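Local atomic coordinates of Sodium/calcium exchanger regulatory protein 1 (PDB entry 3PPT), a protein that binds and may transport fatty acids such as palmitoleate, binds polyphosphoinositides, and when phosphorylated stimulates the squid optic nerve sodium/calcium exchanger. Residues A[8-13]-A[36-41]; A[17-22]-A[116-121]; A[47-52]-A[64-69]; A[3-8]-A[42-47]. All coordinates share one frame; numbering follows the deposited sequence. Where two conformers were deposited one is given.

Interaction 1: residues A[8-13]-A[36-41]; sequences WILESS and ATPTQE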
loop_
_atom_site.group_PDB
_atom_site.type_symbol
_atom_site.label_atom_id
_atom_site.label_comp_id
_atom_site.label_asym_id
_atom_site.label_seq_id
_atom_site.Cartn_x
_atom_site.Cartn_y
_atom_site.Cartn_z
ATOM N N TRP A 8 0.044 -10.853 4.378
ATOM C CA TRP A 8 -1.273 -10.281 4.609
ATOM C C TRP A 8 -2.139 -10.540 3.388
ATOM O O TRP A 8 -1.636 -10.525 2.267
ATOM C CB TRP A 8 -1.139 -8.760 4.774
ATOM C CG TRP A 8 -0.277 -8.369 5.923
ATOM C CD1 TRP A 8 1.045 -8.010 5.892
ATOM C CD2 TRP A 8 -0.683 -8.298 7.291
ATOM N NE1 TRP A 8 1.481 -7.711 7.168
ATOM C CE2 TRP A 8 0.439 -7.884 8.041
ATOM C CE3 TRP A 8 -1.891 -8.536 7.952
ATOM C CZ2 TRP A 8 0.385 -7.713 9.428
ATOM C CZ3 TRP A 8 -1.946 -8.366 9.321
ATOM C CH2 TRP A 8 -0.814 -7.956 10.045
ATOM N N ILE A 9 -3.437 -10.733 3.582
ATOM C CA ILE A 9 -4.357 -10.880 2.451
ATOM C C ILE A 9 -5.593 -9.998 2.662
ATOM O O ILE A 9 -6.078 -9.862 3.780
ATOM C CB ILE A 9 -4.712 -12.370 2.214
ATOM C CG1 ILE A 9 -5.403 -12.557 0.860
ATOM C CG2 ILE A 9 -5.529 -12.933 3.386
ATOM C CD1 ILE A 9 -5.400 -14.009 0.383
ATOM N N LEU A 10 -6.084 -9.372 1.594
ATOM C CA LEU A 10 -7.171 -8.412 1.733
ATOM C C LEU A 10 -8.421 -9.065 2.297
ATOM O O LEU A 10 -8.841 -10.110 1.806
ATOM C CB LEU A 10 -7.516 -7.817 0.373
ATOM C CG LEU A 10 -8.571 -6.705 0.410
ATOM C CD1 LEU A 10 -8.000 -5.442 1.049
ATOM C CD2 LEU A 10 -9.120 -6.418 -0.992
ATOM N N GLU A 11 -9.022 -8.423 3.295
ATOM C CA GLU A 11 -10.292 -8.867 3.861
ATOM C C GLU A 11 -11.465 -7.931 3.542
ATOM O O GLU A 11 -12.558 -8.396 3.208
ATOM C CB GLU A 11 -10.169 -9.059 5.375
ATOM C CG GLU A 11 -11.443 -9.542 6.052
ATOM C CD GLU A 11 -11.234 -9.795 7.528
ATOM O OE1 GLU A 11 -10.867 -8.846 8.259
ATOM O OE2 GLU A 11 -11.414 -10.952 7.952
ATOM N N SER A 12 -11.244 -6.621 3.637
ATOM C CA SER A 12 -12.306 -5.661 3.361
ATOM C C SER A 12 -11.754 -4.394 2.736
ATOM O O SER A 12 -10.586 -4.053 2.918
ATOM C CB SER A 12 -13.084 -5.320 4.637
ATOM O OG SER A 12 -12.244 -4.686 5.581
ATOM N N SER A 13 -12.617 -3.690 2.014
ATOM C CA SER A 13 -12.225 -2.479 1.320
ATOM C C SER A 13 -13.384 -1.498 1.274
ATOM O O SER A 13 -14.528 -1.884 1.044
ATOM C CB SER A 13 -11.781 -2.836 -0.102
ATOM O OG SER A 13 -11.325 -1.690 -0.800
ATOM N N ALA A 36 -9.846 -7.709 -7.263
ATOM C CA ALA A 36 -8.675 -8.423 -6.772
ATOM C C ALA A 36 -8.730 -8.708 -5.276
ATOM O O ALA A 36 -9.387 -7.997 -4.509
ATOM C CB ALA A 36 -7.407 -7.643 -7.102
ATOM N N THR A 37 -7.983 -9.726 -4.869
ATOM C CA THR A 37 -7.761 -10.023 -3.459
ATOM C C THR A 37 -6.253 -10.073 -3.244
ATOM O O THR A 37 -5.662 -11.143 -3.139
ATOM C CB THR A 37 -8.404 -11.366 -3.049
ATOM O OG1 THR A 37 -9.769 -11.383 -3.480
ATOM C CG2 THR A 37 -8.344 -11.550 -1.534
ATOM N N PRO A 38 -5.618 -8.902 -3.176
ATOM C CA PRO A 38 -4.155 -8.877 -3.125
ATOM C C PRO A 38 -3.570 -9.417 -1.835
ATOM O O PRO A 38 -4.200 -9.390 -0.767
ATOM C CB PRO A 38 -3.831 -7.385 -3.226
ATOM C CG PRO A 38 -5.069 -6.704 -2.727
ATOM C CD PRO A 38 -6.195 -7.549 -3.218
ATOM N N THR A 39 -2.340 -9.896 -1.947
ATOM C CA THR A 39 -1.527 -10.161 -0.775
ATOM C C THR A 39 -0.439 -9.099 -0.687
ATOM O O THR A 39 0.017 -8.570 -1.708
ATOM C CB THR A 39 -0.852 -11.531 -0.817
ATOM O OG1 THR A 39 0.057 -11.588 -1.926
ATOM C CG2 THR A 39 -1.907 -12.634 -0.916
ATOM N N GLN A 40 -0.009 -8.814 0.534
ATOM C CA GLN A 40 1.189 -8.015 0.757
ATOM C C GLN A 40 2.154 -8.829 1.593
ATOM O O GLN A 40 1.770 -9.428 2.611
ATOM C CB GLN A 40 0.877 -6.696 1.459
ATOM C CG GLN A 40 0.139 -5.706 0.563
ATOM C CD GLN A 40 0.001 -4.327 1.189
ATOM O OE1 GLN A 40 0.847 -3.914 1.988
ATOM N NE2 GLN A 40 -1.054 -3.596 0.816
ATOM N N GLU A 41 3.410 -8.837 1.173
ATOM C CA GLU A 41 4.466 -9.466 1.939
ATOM C C GLU A 41 5.478 -8.409 2.292
ATOM O O GLU A 41 6.060 -7.768 1.412
ATOM C CB GLU A 41 5.092 -10.581 1.134
ATOM C CG GLU A 41 4.166 -11.754 1.055
ATOM C CD GLU A 41 4.619 -12.777 0.063
ATOM O OE1 GLU A 41 4.493 -12.492 -1.144
ATOM O OE2 GLU A 41 5.093 -13.858 0.490
#
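L10 carries CG anti to its backbone N (chi1 -175°), which swings the isobutyl group across P38, and T37 turns its methyl, likewise opposite the backbone N, onto the backbone and side chain of the facing strand. L10 CB comes 3.8 Å from P38 CD, and L10 CD2 leans against the same ring carbon. T37 CG2 lies 3.9 Å from I9 CG1 and also reaches the carbonyl O of L10. I9 and T39, a non-hydrogen-bonded pair on the outer face, meet at a slant, the methylene CG1 and the terminal CD1 of I9 both lying against T39 CG2.

W8 and Q40 form the adjoining hydrogen-bonded pair, their side chains on the inward face. The bond from W8 N to Q40 O is short, 2.9 Å, but bent at the hydrogen (137°), while Q40 N returns a straighter one of 2.9 Å to W8 O. W8 O also receives the CA-H of T39, at 3.1 Å from CA. Past the I9-T39 pair, L10 N donates to P38 O at 3.0 Å, almost in line with the C=O; E11 and S12 then both face I126 as a classic beta bulge.

The polar end of Q40 turns into the fatty-acid pocket: OE1 bonds R105 NE, and NE2 makes a weak bond to Y127 OH. Backbone bonds thus hold these antiparallel barrel strands together, with the I9 chain and the threonine methyls on the outer face and L10 against the buried P38, while the amide presents polar atoms to the carboxylate end of the palmitoleate site.

Interaction 2: residues A[17-22]-A[116-121]; sequences DDYMKA and LKVNDV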
loop_
_atom_site.group_PDB
_atom_site.type_symbol
_atom_site.label_atom_id
_atom_site.label_comp_id
_atom_site.label_asym_id
_atom_site.label_seq_id
_atom_site.Cartn_x
_atom_site.Cartn_y
_atom_site.Cartn_z
ATOM N N ASP A 17 -12.579 2.353 -5.317
ATOM C CA ASP A 17 -12.865 2.795 -6.680
ATOM C C ASP A 17 -12.675 4.318 -6.818
ATOM O O ASP A 17 -12.064 4.790 -7.783
ATOM C CB ASP A 17 -14.271 2.372 -7.119
ATOM C CG ASP A 17 -14.471 2.486 -8.621
ATOM O OD1 ASP A 17 -13.589 2.017 -9.377
ATOM O OD2 ASP A 17 -15.507 3.039 -9.041
ATOM N N ASP A 18 -13.186 5.083 -5.856
ATOM C CA ASP A 18 -12.992 6.530 -5.900
ATOM C C ASP A 18 -11.512 6.919 -5.756
ATOM O O ASP A 18 -11.068 7.874 -6.390
ATOM C CB ASP A 18 -13.860 7.243 -4.859
ATOM C CG ASP A 18 -15.269 7.532 -5.371
ATOM O OD1 ASP A 18 -15.602 7.127 -6.508
ATOM O OD2 ASP A 18 -16.047 8.173 -4.641
ATOM N N TYR A 19 -10.754 6.181 -4.940
ATOM C CA TYR A 19 -9.315 6.396 -4.839
ATOM C C TYR A 19 -8.679 6.230 -6.230
ATOM O O TYR A 19 -7.926 7.096 -6.704
ATOM C CB TYR A 19 -8.660 5.450 -3.810
ATOM C CG TYR A 19 -7.160 5.662 -3.775
ATOM C CD1 TYR A 19 -6.599 6.625 -2.945
ATOM C CD2 TYR A 19 -6.310 4.939 -4.612
ATOM C CE1 TYR A 19 -5.245 6.861 -2.950
ATOM C CE2 TYR A 19 -4.956 5.176 -4.625
ATOM C CZ TYR A 19 -4.430 6.137 -3.793
ATOM O OH TYR A 19 -3.083 6.387 -3.807
ATOM N N MET A 20 -8.971 5.107 -6.885
ATOM C CA MET A 20 -8.417 4.859 -8.207
ATOM C C MET A 20 -8.849 5.905 -9.240
ATOM O O MET A 20 -8.038 6.322 -10.056
ATOM C CB MET A 20 -8.774 3.456 -8.686
ATOM C CG MET A 20 -8.021 2.359 -7.928
ATOM S SD MET A 20 -8.236 0.750 -8.690
ATOM C CE MET A 20 -9.953 0.417 -8.286
ATOM N N LYS A 21 -10.110 6.334 -9.205
ATOM C CA LYS A 21 -10.557 7.389 -10.115
ATOM C C LYS A 21 -9.760 8.671 -9.892
ATOM O O LYS A 21 -9.370 9.333 -10.847
ATOM C CB LYS A 21 -12.053 7.654 -9.962
ATOM C CG LYS A 21 -12.925 6.551 -10.547
ATOM C CD LYS A 21 -14.403 6.860 -10.370
ATOM C CE LYS A 21 -15.253 5.752 -10.956
ATOM N NZ LYS A 21 -16.703 6.004 -10.742
ATOM N N ALA A 22 -9.480 8.994 -8.631
ATOM C CA ALA A 22 -8.784 10.233 -8.299
ATOM C C ALA A 22 -7.347 10.218 -8.811
ATOM O O ALA A 22 -6.811 11.266 -9.159
ATOM C CB ALA A 22 -8.818 10.483 -6.808
ATOM N N LEU A 116 -5.546 4.898 2.409
ATOM C CA LEU A 116 -5.028 5.561 1.222
ATOM C C LEU A 116 -5.756 6.875 1.058
ATOM O O LEU A 116 -6.985 6.897 0.963
ATOM C CB LEU A 116 -5.234 4.699 -0.027
ATOM C CG LEU A 116 -4.604 3.297 -0.011
ATOM C CD1 LEU A 116 -5.527 2.278 0.632
ATOM C CD2 LEU A 116 -4.235 2.857 -1.424
ATOM N N LYS A 117 -5.009 7.972 1.023
ATOM C CA LYS A 117 -5.618 9.292 0.887
ATOM C C LYS A 117 -5.076 10.053 -0.318
ATOM O O LYS A 117 -3.864 10.143 -0.519
ATOM C CB LYS A 117 -5.410 10.123 2.156
ATOM C CG LYS A 117 -6.063 9.540 3.394
ATOM C CD LYS A 117 -5.882 10.459 4.593
ATOM C CE LYS A 117 -6.359 9.804 5.878
ATOM N NZ LYS A 117 -6.113 10.677 7.064
ATOM N N VAL A 118 -5.987 10.599 -1.115
ATOM C CA VAL A 118 -5.621 11.411 -2.267
ATOM C C VAL A 118 -6.671 12.501 -2.368
ATOM O O VAL A 118 -7.864 12.218 -2.274
ATOM C CB VAL A 118 -5.554 10.588 -3.583
ATOM C CG1 VAL A 118 -6.866 9.882 -3.876
ATOM C CG2 VAL A 118 -5.148 11.476 -4.751
ATOM N N ASN A 119 -6.232 13.747 -2.525
ATOM C CA ASN A 119 -7.152 14.867 -2.564
ATOM C C ASN A 119 -8.139 14.740 -1.412
ATOM O O ASN A 119 -7.725 14.630 -0.262
ATOM C CB ASN A 119 -7.848 14.928 -3.925
ATOM C CG ASN A 119 -6.868 15.137 -5.063
ATOM O OD1 ASN A 119 -5.829 15.774 -4.887
ATOM N ND2 ASN A 119 -7.187 14.595 -6.234
ATOM N N ASP A 120 -9.431 14.682 -1.713
ATOM C CA ASP A 120 -10.432 14.560 -0.659
ATOM C C ASP A 120 -10.963 13.150 -0.440
ATOM O O ASP A 120 -11.943 12.960 0.279
ATOM C CB ASP A 120 -11.591 15.502 -0.948
ATOM C CG ASP A 120 -11.145 16.923 -1.047
ATOM O OD1 ASP A 120 -10.690 17.458 -0.014
ATOM O OD2 ASP A 120 -11.230 17.491 -2.153
ATOM N N VAL A 121 -10.315 12.169 -1.054
ATOM C CA VAL A 121 -10.767 10.792 -0.981
ATOM C C VAL A 121 -9.984 10.054 0.095
ATOM O O VAL A 121 -8.761 10.197 0.196
ATOM C CB VAL A 121 -10.563 10.075 -2.328
ATOM C CG1 VAL A 121 -10.818 8.577 -2.186
ATOM C CG2 VAL A 121 -11.463 10.676 -3.386
#
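Y19 points its ring out from the helix with CG anti to the backbone N (chi1 178°), and this lays the phenol flat above L116. L116 CB sits over one ring face, 4.0 Å from the centroid and displaced toward the rim on the CE1 side, a CH-pi contact; CD2 of the same leucine reaches CE2 and CZ, and the two side chains cross at about a right angle. V118 approaches the ring obliquely. Its CG1 occupies the position between backbone N and carbonyl carbon (chi1 57°), and from there packs tightly, 3.4 Å from Y19 CD1 and 3.6 Å from A22 CB, filling the angle between tyrosine and alanine.

In this fatty-acid-binding protein fold, helices 16-23 and 27-35 form the lid over one end of the barrel, and here the first of them rests on the end of strand 111-118 and the type II' turn V118-V121 that leads into strand 121-130. V121 sends CG1 against the helix backbone, 3.7 Å from Y19 N.

The phenol oxygen is tied down as well: Y19 OH hydrogen-bonds S101 OG, which also bonds the carbonyl O of K117. Replacing Y19 with an alanine would probably open a gap above L116 and beside V118, and leave S101 OG without its phenol partner. L116 also touches the bound palmitoleate and R125.

Interaction 3: residues A[47-52]-A[64-69]; sequences DSWSIK and FTIGQE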
loop_
_atom_site.group_PDB
_atom_site.type_symbol
_atom_site.label_atom_id
_atom_site.label_comp_id
_atom_site.label_asym_id
_atom_site.label_seq_id
_atom_site.Cartn_x
_atom_site.Cartn_y
_atom_site.Cartn_z
ATOM N N ASP A 47 16.188 -0.566 9.436
ATOM C CA ASP A 47 15.398 0.460 8.756
ATOM C C ASP A 47 15.236 0.184 7.261
ATOM O O ASP A 47 14.849 1.066 6.497
ATOM C CB ASP A 47 15.961 1.863 8.994
ATOM C CG ASP A 47 17.389 2.015 8.506
ATOM O OD1 ASP A 47 17.941 1.047 7.943
ATOM O OD2 ASP A 47 17.960 3.117 8.684
ATOM N N SER A 48 15.562 -1.038 6.853
ATOM C CA SER A 48 15.354 -1.472 5.478
ATOM C C SER A 48 14.043 -2.241 5.372
ATOM O O SER A 48 13.770 -3.143 6.169
ATOM C CB SER A 48 16.515 -2.349 5.001
ATOM O OG SER A 48 17.720 -1.609 4.918
ATOM N N TRP A 49 13.239 -1.877 4.380
ATOM C CA TRP A 49 11.937 -2.498 4.161
ATOM C C TRP A 49 11.786 -2.984 2.733
ATOM O O TRP A 49 12.361 -2.416 1.810
ATOM C CB TRP A 49 10.819 -1.477 4.383
ATOM C CG TRP A 49 10.569 -1.115 5.803
ATOM C CD1 TRP A 49 11.464 -0.594 6.696
ATOM C CD2 TRP A 49 9.326 -1.235 6.502
ATOM N NE1 TRP A 49 10.851 -0.390 7.911
ATOM C CE2 TRP A 49 9.538 -0.777 7.817
ATOM C CE3 TRP A 49 8.049 -1.682 6.136
ATOM C CZ2 TRP A 49 8.524 -0.763 8.777
ATOM C CZ3 TRP A 49 7.041 -1.676 7.089
ATOM C CH2 TRP A 49 7.282 -1.211 8.397
ATOM N N SER A 50 10.982 -4.027 2.554
ATOM C CA SER A 50 10.461 -4.339 1.232
ATOM C C SER A 50 8.999 -4.732 1.324
ATOM O O SER A 50 8.560 -5.324 2.314
ATOM C CB SER A 50 11.275 -5.427 0.536
ATOM O OG SER A 50 11.182 -6.653 1.231
ATOM N N ILE A 51 8.242 -4.372 0.296
ATOM C CA ILE A 51 6.826 -4.717 0.240
ATOM C C ILE A 51 6.488 -5.222 -1.148
ATOM O O ILE A 51 6.657 -4.506 -2.141
ATOM C CB ILE A 51 5.922 -3.506 0.547
ATOM C CG1 ILE A 51 6.271 -2.895 1.906
ATOM C CG2 ILE A 51 4.457 -3.925 0.514
ATOM C CD1 ILE A 51 5.374 -1.741 2.305
ATOM N N LYS A 52 6.025 -6.468 -1.208
ATOM C CA LYS A 52 5.561 -7.074 -2.451
ATOM C C LYS A 52 4.047 -7.181 -2.394
ATOM O O LYS A 52 3.496 -7.814 -1.490
ATOM C CB LYS A 52 6.177 -8.468 -2.655
ATOM C CG LYS A 52 5.655 -9.162 -3.917
ATOM C CD LYS A 52 6.141 -10.607 -4.059
ATOM C CE LYS A 52 7.628 -10.696 -4.263
ATOM N NZ LYS A 52 8.048 -10.165 -5.584
ATOM N N PHE A 64 13.114 0.030 0.302
ATOM C CA PHE A 64 13.471 1.373 0.719
ATOM C C PHE A 64 14.095 1.387 2.090
ATOM O O PHE A 64 14.026 0.416 2.835
ATOM C CB PHE A 64 12.233 2.296 0.699
ATOM C CG PHE A 64 11.054 1.775 1.497
ATOM C CD1 PHE A 64 10.914 2.093 2.846
ATOM C CD2 PHE A 64 10.089 0.972 0.899
ATOM C CE1 PHE A 64 9.834 1.633 3.576
ATOM C CE2 PHE A 64 9.002 0.502 1.629
ATOM C CZ PHE A 64 8.874 0.830 2.968
ATOM N N THR A 65 14.714 2.516 2.396
ATOM C CA THR A 65 15.233 2.805 3.718
ATOM C C THR A 65 14.330 3.871 4.318
ATOM O O THR A 65 14.017 4.856 3.653
ATOM C CB THR A 65 16.664 3.369 3.626
ATOM O OG1 THR A 65 17.496 2.449 2.907
ATOM C CG2 THR A 65 17.241 3.617 5.020
ATOM N N ILE A 66 13.898 3.672 5.559
ATOM C CA ILE A 66 13.082 4.672 6.239
ATOM C C ILE A 66 13.778 6.034 6.204
ATOM O O ILE A 66 14.964 6.143 6.513
ATOM C CB ILE A 66 12.800 4.254 7.695
ATOM C CG1 ILE A 66 11.912 2.998 7.720
ATOM C CG2 ILE A 66 12.191 5.408 8.495
ATOM C CD1 ILE A 66 10.505 3.208 7.165
ATOM N N GLY A 67 13.043 7.063 5.788
ATOM C CA GLY A 67 13.557 8.422 5.754
ATOM C C GLY A 67 14.251 8.830 4.469
ATOM O O GLY A 67 14.597 9.998 4.321
ATOM N N GLN A 68 14.450 7.890 3.547
ATOM C CA GLN A 68 15.177 8.164 2.305
ATOM C C GLN A 68 14.245 8.160 1.090
ATOM O O GLN A 68 13.651 7.141 0.744
ATOM C CB GLN A 68 16.308 7.145 2.117
ATOM C CG GLN A 68 17.153 7.328 0.869
ATOM C CD GLN A 68 18.076 6.143 0.633
ATOM O OE1 GLN A 68 17.621 5.028 0.373
ATOM N NE2 GLN A 68 19.378 6.374 0.741
ATOM N N GLU A 69 14.136 9.314 0.446
ATOM C CA GLU A 69 13.338 9.483 -0.760
ATOM C C GLU A 69 13.776 8.479 -1.829
ATOM O O GLU A 69 14.975 8.219 -1.984
ATOM C CB GLU A 69 13.538 10.915 -1.259
ATOM C CG GLU A 69 12.555 11.419 -2.289
ATOM C CD GLU A 69 12.892 12.840 -2.736
ATOM O OE1 GLU A 69 14.000 13.328 -2.412
ATOM O OE2 GLU A 69 12.056 13.473 -3.410
HETATM O O HOH W 1 16.195 5.255 8.863
#
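W49 and F64 lie nearly parallel, their planes only 17° apart, yet they are slid so far past each other that the rings barely overlap: 5.2 Å separates the centroid of the phenyl from that of the indole's five-membered ring. What covers the F64 face is instead the tryptophan's methylene, W49 CB, 3.3 Å from F64 CZ and over the ring toward its rim. The phenylalanine reaches it because chi1 of 54° folds the ring back between its own backbone N and carbonyl carbon, over the neighbouring strand. I51 CD1 meets the same phenyl at its edge, 4.3 Å from CE2.

I66 comes to the indole from the side on which F64 also lies. Its CD1 stands over the five-membered ring, a CH-pi contact 4.0 Å from the centroid, while CG1 packs close to NE1.

The backbone bonds from W49 N to F64 O (2.9 Å, 170°) and from I66 N to D47 O run straight, while the one F64 N returns to W49 O is somewhat tilted. At the outer end the D47 carboxylate meets the T65 methyl at a slant, and one water bridges the segments, donating to both D47 OD2 and I66 O.

F64 also meets the ring of F70, and M91 touches W49, I51 and F64, building an apolar cluster inside the barrel. This is the open end of the antiparallel hairpin 48-54/59-65, where the type II turn T65-Q68 carries the chain off toward strand 70-73, at the gap between the fourth and fifth strands that marks the fatty-acid-binding protein barrel.

Interaction 4: residues A[3-8]-A[42-47]; sequences DLAGKW and IKIDGD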
loop_
_atom_site.group_PDB
_atom_site.type_symbol
_atom_site.label_atom_id
_atom_site.label_comp_id
_atom_site.label_asym_id
_atom_site.label_seq_id
_atom_site.Cartn_x
_atom_site.Cartn_y
_atom_site.Cartn_z
ATOM N N ASP A 3 5.715 -4.865 13.584
ATOM C CA ASP A 3 4.805 -5.989 13.403
ATOM C C ASP A 3 4.093 -6.026 12.050
ATOM O O ASP A 3 3.312 -6.934 11.774
ATOM C CB ASP A 3 3.799 -6.091 14.552
ATOM C CG ASP A 3 3.018 -4.804 14.795
ATOM O OD1 ASP A 3 1.915 -4.927 15.373
ATOM O OD2 ASP A 3 3.475 -3.688 14.441
ATOM N N LEU A 4 4.357 -5.047 11.188
ATOM C CA LEU A 4 3.854 -5.106 9.820
ATOM C C LEU A 4 4.530 -6.221 9.030
ATOM O O LEU A 4 4.014 -6.658 8.014
ATOM C CB LEU A 4 4.036 -3.748 9.124
ATOM C CG LEU A 4 3.013 -2.683 9.527
ATOM C CD1 LEU A 4 3.481 -1.307 9.067
ATOM C CD2 LEU A 4 1.613 -3.009 8.977
ATOM N N ALA A 5 5.677 -6.694 9.516
ATOM C CA ALA A 5 6.368 -7.795 8.852
ATOM C C ALA A 5 5.483 -9.029 8.756
ATOM O O ALA A 5 4.763 -9.373 9.699
ATOM C CB ALA A 5 7.669 -8.148 9.595
ATOM N N GLY A 6 5.545 -9.683 7.605
ATOM C CA GLY A 6 4.872 -10.954 7.396
ATOM C C GLY A 6 4.027 -10.916 6.142
ATOM O O GLY A 6 4.277 -10.118 5.231
ATOM N N LYS A 7 3.020 -11.780 6.090
ATOM C CA LYS A 7 2.157 -11.874 4.921
ATOM C C LYS A 7 0.725 -11.536 5.294
ATOM O O LYS A 7 0.247 -11.888 6.383
ATOM C CB LYS A 7 2.247 -13.280 4.315
ATOM C CG LYS A 7 1.407 -13.463 3.070
ATOM C CD LYS A 7 1.711 -14.783 2.387
ATOM C CE LYS A 7 0.932 -14.881 1.101
ATOM N NZ LYS A 7 1.238 -16.159 0.419
ATOM N N TRP A 8 0.044 -10.853 4.378
ATOM C CA TRP A 8 -1.273 -10.281 4.609
ATOM C C TRP A 8 -2.139 -10.540 3.388
ATOM O O TRP A 8 -1.636 -10.525 2.267
ATOM C CB TRP A 8 -1.139 -8.760 4.774
ATOM C CG TRP A 8 -0.277 -8.369 5.923
ATOM C CD1 TRP A 8 1.045 -8.010 5.892
ATOM C CD2 TRP A 8 -0.683 -8.298 7.291
ATOM N NE1 TRP A 8 1.481 -7.711 7.168
ATOM C CE2 TRP A 8 0.439 -7.884 8.041
ATOM C CE3 TRP A 8 -1.891 -8.536 7.952
ATOM C CZ2 TRP A 8 0.385 -7.713 9.428
ATOM C CZ3 TRP A 8 -1.946 -8.366 9.321
ATOM C CH2 TRP A 8 -0.814 -7.956 10.045
ATOM N N ILE A 42 5.655 -8.215 3.592
ATOM C CA ILE A 42 6.458 -7.121 4.099
ATOM C C ILE A 42 7.630 -7.708 4.864
ATOM O O ILE A 42 7.456 -8.570 5.735
ATOM C CB ILE A 42 5.594 -6.225 5.020
ATOM C CG1 ILE A 42 4.412 -5.647 4.222
ATOM C CG2 ILE A 42 6.435 -5.135 5.696
ATOM C CD1 ILE A 42 3.469 -4.782 5.035
ATOM N N LYS A 43 8.825 -7.263 4.501
ATOM C CA LYS A 43 10.049 -7.676 5.175
ATOM C C LYS A 43 10.724 -6.451 5.757
ATOM O O LYS A 43 10.717 -5.379 5.141
ATOM C CB LYS A 43 10.989 -8.370 4.195
ATOM C CG LYS A 43 10.435 -9.678 3.671
ATOM C CD LYS A 43 11.209 -10.173 2.465
ATOM C CE LYS A 43 10.575 -11.427 1.905
ATOM N NZ LYS A 43 10.892 -12.609 2.745
ATOM N N ILE A 44 11.291 -6.608 6.951
ATOM C CA ILE A 44 11.940 -5.507 7.640
ATOM C C ILE A 44 13.254 -5.990 8.219
ATOM O O ILE A 44 13.305 -7.021 8.902
ATOM C CB ILE A 44 11.068 -4.971 8.778
ATOM C CG1 ILE A 44 9.693 -4.576 8.241
ATOM C CG2 ILE A 44 11.725 -3.749 9.429
ATOM C CD1 ILE A 44 8.688 -4.319 9.333
ATOM N N ASP A 45 14.321 -5.258 7.925
ATOM C CA ASP A 45 15.631 -5.524 8.515
ATOM C C ASP A 45 16.192 -4.174 8.953
ATOM O O ASP A 45 16.700 -3.406 8.132
ATOM C CB ASP A 45 16.548 -6.208 7.493
ATOM C CG ASP A 45 17.842 -6.716 8.096
ATOM O OD1 ASP A 45 18.205 -6.291 9.212
ATOM O OD2 ASP A 45 18.505 -7.537 7.432
ATOM N N GLY A 46 16.090 -3.883 10.247
ATOM C CA GLY A 46 16.485 -2.583 10.756
ATOM C C GLY A 46 15.593 -1.512 10.156
ATOM O O GLY A 46 14.371 -1.551 10.325
ATOM N N ASP A 47 16.188 -0.566 9.436
ATOM C CA ASP A 47 15.398 0.460 8.756
ATOM C C ASP A 47 15.236 0.184 7.261
ATOM O O ASP A 47 14.849 1.066 6.497
ATOM C CB ASP A 47 15.961 1.863 8.994
ATOM C CG ASP A 47 17.389 2.015 8.506
ATOM O OD1 ASP A 47 17.941 1.047 7.943
ATOM O OD2 ASP A 47 17.960 3.117 8.684
#
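The carbonyl O of I42 takes a hydrogen bond from G6 N, 2.9 Å long and on a lone pair, and a weaker CA-H...O contact from A5, whose CA lies 3.4 Å away. I42 N completes the hydrogen-bonded pair with a nearly linear bond (171°) to G6 O. G6 holds a backbone shape in which any side chain would strike the preceding carbonyl.

I42 carries CG1 anti to its carbonyl carbon (chi1 -60°), which brings CD1 to 3.6 Å from L4 O and 4.1 Å from W8 CD1. Two residues along from I42, I44 CD1 lies 4.0 Å from A5 CB.

L4 O also accepts the indole N-H of W8, its NE1 2.9 Å away, in the plane of the indole. A phenylalanine in place of W8 has no N-H to give, and L4 O would probably be left without this donor. R129 secures the same stretch of backbone by bonding the carbonyl O atoms of D3 and A5.

Where strand 6-14 begins, then, backbone polar groups are paired by two sheet bonds, an indole N-H and a guanidinium, and the isoleucines give the N-terminal segment its apolar footing.

In the fold
From the N terminus, segment 3-8 pairs with 42-47, and interaction 4 closes that long loop; interaction 1, on the same two strands and sharing W8, closes a shorter one nested inside it, around both lid helices. Interaction 2 begins within those loops, on helix 16-23, but closes only at 116-121, so it crosses both and ties the lid to strands late in the chain. Interaction 3 follows interactions 1 and 4 in series, closes the hairpin of strands 48-54 and 59-65, and is nested within interaction 2. Interactions 1 and 4 join strand 6-14 to 39-45; backbone bonds E41-K52 and K43-S50 connect that pair to the hairpin, and W49 packs on L4, I42 and I44.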